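Local atomic coordinates of fimbrial subunit CupB6 (PDB entry 5CYL), a protein that forms the adhesive tip of a chaperone-usher pilus of Pseudomonas aeruginosa and probably helps the bacterium attach to surfaces and build biofilms. Residues 287-290 against 295-298; 304-307 against 312-315. All blocks are in the same frame, centred on the assembly; numbering follows the deposited sequence.

Interaction 1 of 2, residues 287-290 against 295-298; sequences VKNG and RIRF
Val287 meets the returning chain twice, once through its carbonyl and once through its side chain. The carbonyl oxygen Val287 O accepts the amide Ile296 N at 2.7 Å, and the C=O...N angle of 173° puts the donor almost straight ahead of the carbonyl. The same oxygen lies 3.2 Å from Arg295 CA, a CA-H...O contact, so two neighbouring residues of 295-298 converge on one acceptor. Beside this bond Lys288 and Arg295 are joined by a single beta bridge, their CA atoms 4.2 Å apart, and no ladder follows. On the apolar side, the methyl Val287 CG2 comes to the edge of the Phe298 ring, in its plane, 3.5 Å from Phe298 CZ. That branch stands beside the valine nitrogen, anti to the carbonyl carbon, which carries it to the ring edge. The ring is also met over one face by Ile296 CG2, offset toward the rim. On the Asn289 side Ile296 CD1 touches Asn289 CB at 3.8 Å, the two side chains crossing at about a right angle. The amide oxygen of Asn289 is engaged elsewhere: OD1 takes the backbone N-H of Asp292 in the connecting loop. Further out, Phe258 of strand 255-260 packs on both Ile296 and Phe298, while Leu316 of strand 311-322 touches Val287 and Tyr303 touches Asn289 and Ile296. The arrangement is that of a short chain reversal at the end of strand 283-289, whose return limb buries hydrophobic side chains, consistent with the immunoglobulin-like beta-sandwich of fimbrial pilin domains.

Interaction 2 of 2, residues 304-307 against 312-315; sequences PMRR and ADLP
Ala312 lies against Arg306 and Arg307, consecutive residues of the facing strand. Its CA approaches Arg306 O at 3.1 Å in a CA-H...O contact, and its methyl CB rests 3.6 Å from Arg307 CD, where the arginine chain, bent at chi2 and chi3, passes alongside. The head of Arg307 goes on to the loop carbonyl of Ala252, to which NH1 is hydrogen-bonded. The carbonyl of Ala312 is approached by the terminal methyl of Met305, which also packs on Ala312 CB.

Asp313 carries most of the polar contact. Its amide N donates to Arg306 O at 3.0 Å and its O accepts from Arg306 N at 3.1 Å, the reciprocal pair that makes these residues an antiparallel hydrogen-bonded pair. Arg307 and Ala312 form the next pair, non-hydrogen-bonded, toward the turn of the beta hairpin whose arms are strands 299-308 and 311-322, within the fimbrial protein domain. The carboxylate of Asp313 sits between its own N and carbonyl carbon (chi1 78°), a rotation that sends it out beside the guanidinium of Arg306. The salt bridge is side-on and two-pronged: Arg306 NE reaches Asp313 OD1 at 3.1 Å, and NH1 reaches OD2 at 2.8 Å on its syn lone pair. With the two planes only 19° apart, two bonds in nearly one plane should restrict the rotation of both groups. Asp242 brings a second carboxylate close to OD2, so the arginine probably offsets some of that like-charge repulsion.

Leu314 brings CD1 to 3.9 Å from Pro304 O, while its side chain also touches the apolar Ile256 and Phe258 of strand 255-260. Pro315 places CG over one face of the Arg306 guanidinium, 3.7 Å from Arg306 NH1.

Interaction 1 closes before interaction 2 opens, so the chain makes two successive local reversals: the first leads from strand 283-289 into strand 299-308, the second from that strand into 311-322. Their centres are about 13 Å apart, on the same side of the chain's centre, and both reach the same mixed sheet through strands 283-289 and 311-322. They touch directly, because these two strands are antiparallel neighbours: Gly290 N lies 3.0 Å from Pro315 O, a probable hydrogen bond, and Asn289 ND2 packs on Leu314 CD1. Phe258 of strand 255-260 lies against both, which suggests that the two reversals share one hydrophobic interior within the fimbrial domain.

Interaction 1 of 2, residues 287-290 against 295-298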
# COMPACT_ATOMS: atom_id res chain seq x y z
N VAL A 287 -20.11 -24.73 -12.25
CA VAL A 287 -19.07 -23.86 -12.79
C VAL A 287 -17.71 -24.20 -12.22
O VAL A 287 -17.51 -24.23 -10.99
CB VAL A 287 -19.35 -22.40 -12.50
CG1 VAL A 287 -18.45 -21.50 -13.33
CG2 VAL A 287 -20.80 -22.10 -12.79
N LYS A 288 -16.76 -24.42 -13.12
CA LYS A 288 -15.44 -24.83 -12.70
C LYS A 288 -14.39 -23.70 -12.74
O LYS A 288 -14.22 -23.05 -13.77
CB LYS A 288 -15.02 -25.99 -13.55
CG LYS A 288 -13.66 -26.47 -13.17
CD LYS A 288 -13.12 -27.23 -14.34
CE LYS A 288 -11.92 -27.99 -13.90
NZ LYS A 288 -11.38 -28.84 -15.00
N ASN A 289 -13.70 -23.49 -11.62
CA ASN A 289 -12.66 -22.47 -11.46
C ASN A 289 -11.40 -22.98 -12.16
O ASN A 289 -10.86 -24.03 -11.82
CB ASN A 289 -12.43 -22.17 -9.97
CG ASN A 289 -11.26 -21.22 -9.68
OD1 ASN A 289 -10.24 -21.19 -10.38
ND2 ASN A 289 -11.40 -20.47 -8.62
N GLY A 290 -10.95 -22.22 -13.16
CA GLY A 290 -9.81 -22.60 -14.00
C GLY A 290 -8.51 -22.68 -13.23
O GLY A 290 -7.68 -23.55 -13.50
N ARG A 295 -14.94 -26.87 -8.53
CA ARG A 295 -16.20 -26.25 -8.83
C ARG A 295 -16.49 -25.15 -7.82
O ARG A 295 -16.33 -25.35 -6.61
CB ARG A 295 -17.32 -27.28 -8.80
CG ARG A 295 -17.30 -28.22 -9.98
CD ARG A 295 -18.30 -29.30 -9.82
NE ARG A 295 -18.28 -30.12 -11.03
CZ ARG A 295 -18.96 -31.26 -11.20
NH1 ARG A 295 -19.76 -31.71 -10.26
NH2 ARG A 295 -18.83 -31.94 -12.33
N ILE A 296 -16.92 -24.00 -8.32
CA ILE A 296 -17.32 -22.89 -7.46
C ILE A 296 -18.46 -23.28 -6.51
O ILE A 296 -19.38 -24.00 -6.92
CB ILE A 296 -17.79 -21.73 -8.36
CG1 ILE A 296 -16.61 -21.19 -9.17
CG2 ILE A 296 -18.45 -20.58 -7.57
CD1 ILE A 296 -15.46 -20.61 -8.35
N ARG A 297 -18.43 -22.74 -5.30
CA ARG A 297 -19.56 -22.87 -4.37
C ARG A 297 -20.35 -21.60 -4.39
O ARG A 297 -19.77 -20.51 -4.32
CB ARG A 297 -19.05 -23.14 -2.97
CG ARG A 297 -18.59 -24.58 -2.80
CD ARG A 297 -17.14 -24.67 -2.38
NE ARG A 297 -17.03 -24.74 -0.95
CZ ARG A 297 -16.59 -25.80 -0.29
NH1 ARG A 297 -16.21 -26.90 -0.96
NH2 ARG A 297 -16.54 -25.77 1.04
N PHE A 298 -21.66 -21.69 -4.48
CA PHE A 298 -22.47 -20.50 -4.65
C PHE A 298 -23.09 -20.06 -3.35
O PHE A 298 -24.20 -19.59 -3.32
CB PHE A 298 -23.54 -20.70 -5.71
CG PHE A 298 -22.98 -20.86 -7.07
CD1 PHE A 298 -22.65 -19.77 -7.82
CD2 PHE A 298 -22.75 -22.11 -7.58
CE1 PHE A 298 -22.12 -19.91 -9.07
CE2 PHE A 298 -22.21 -22.27 -8.82
CZ PHE A 298 -21.89 -21.17 -9.57

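Interaction 2 of 2, residues 304-307 against 312-315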
# COMPACT_ATOMS: atom_id res chain seq x y z
N PRO A 304 -9.75 -16.08 -4.76
CA PRO A 304 -8.77 -15.15 -5.26
C PRO A 304 -8.71 -15.11 -6.80
O PRO A 304 -8.98 -16.11 -7.47
CB PRO A 304 -7.44 -15.71 -4.70
CG PRO A 304 -7.67 -17.17 -4.63
CD PRO A 304 -9.10 -17.25 -4.14
N MET A 305 -8.36 -13.94 -7.33
CA MET A 305 -8.28 -13.76 -8.77
C MET A 305 -6.84 -13.70 -9.25
O MET A 305 -5.97 -13.26 -8.53
CB MET A 305 -9.03 -12.50 -9.19
CG MET A 305 -10.49 -12.56 -8.87
SD MET A 305 -11.35 -11.03 -9.15
CE MET A 305 -11.36 -10.93 -10.95
N ARG A 306 -6.65 -14.12 -10.50
CA ARG A 306 -5.35 -14.08 -11.11
C ARG A 306 -5.01 -12.62 -11.55
O ARG A 306 -5.92 -11.88 -12.00
CB ARG A 306 -5.31 -15.01 -12.29
CG ARG A 306 -4.13 -14.77 -13.20
CD ARG A 306 -4.09 -15.77 -14.33
NE ARG A 306 -5.31 -15.71 -15.14
CZ ARG A 306 -5.63 -16.62 -16.05
NH1 ARG A 306 -6.74 -16.47 -16.73
NH2 ARG A 306 -4.87 -17.69 -16.26
N ARG A 307 -3.75 -12.23 -11.38
CA ARG A 307 -3.32 -10.90 -11.80
C ARG A 307 -2.47 -10.99 -13.03
O ARG A 307 -1.47 -11.69 -13.03
CB ARG A 307 -2.58 -10.19 -10.70
CG ARG A 307 -3.48 -9.71 -9.58
CD ARG A 307 -4.43 -8.54 -9.94
NE ARG A 307 -3.90 -7.72 -11.03
CZ ARG A 307 -3.20 -6.60 -10.90
NH1 ARG A 307 -2.92 -6.14 -9.70
NH2 ARG A 307 -2.78 -5.91 -11.97
N ALA A 312 -7.30 -8.12 -13.50
CA ALA A 312 -7.47 -9.32 -12.71
C ALA A 312 -8.67 -10.09 -13.26
O ALA A 312 -9.72 -9.54 -13.50
CB ALA A 312 -7.70 -8.94 -11.27
N ASP A 313 -8.51 -11.39 -13.42
CA ASP A 313 -9.59 -12.21 -13.96
C ASP A 313 -9.75 -13.56 -13.26
O ASP A 313 -8.81 -14.08 -12.67
CB ASP A 313 -9.41 -12.44 -15.46
CG ASP A 313 -8.38 -13.50 -15.76
OD1 ASP A 313 -7.20 -13.32 -15.35
OD2 ASP A 313 -8.76 -14.51 -16.38
N LEU A 314 -10.95 -14.11 -13.32
CA LEU A 314 -11.17 -15.49 -12.94
C LEU A 314 -11.62 -16.28 -14.16
O LEU A 314 -12.68 -15.99 -14.72
CB LEU A 314 -12.20 -15.60 -11.82
CG LEU A 314 -12.35 -16.99 -11.20
CD1 LEU A 314 -11.07 -17.43 -10.55
CD2 LEU A 314 -13.49 -17.00 -10.20
N PRO A 315 -10.83 -17.26 -14.58
CA PRO A 315 -11.25 -18.11 -15.70
C PRO A 315 -12.31 -19.12 -15.26
O PRO A 315 -12.17 -19.74 -14.21
CB PRO A 315 -9.96 -18.81 -16.12
CG PRO A 315 -9.06 -18.74 -14.91
CD PRO A 315 -9.41 -17.41 -14.28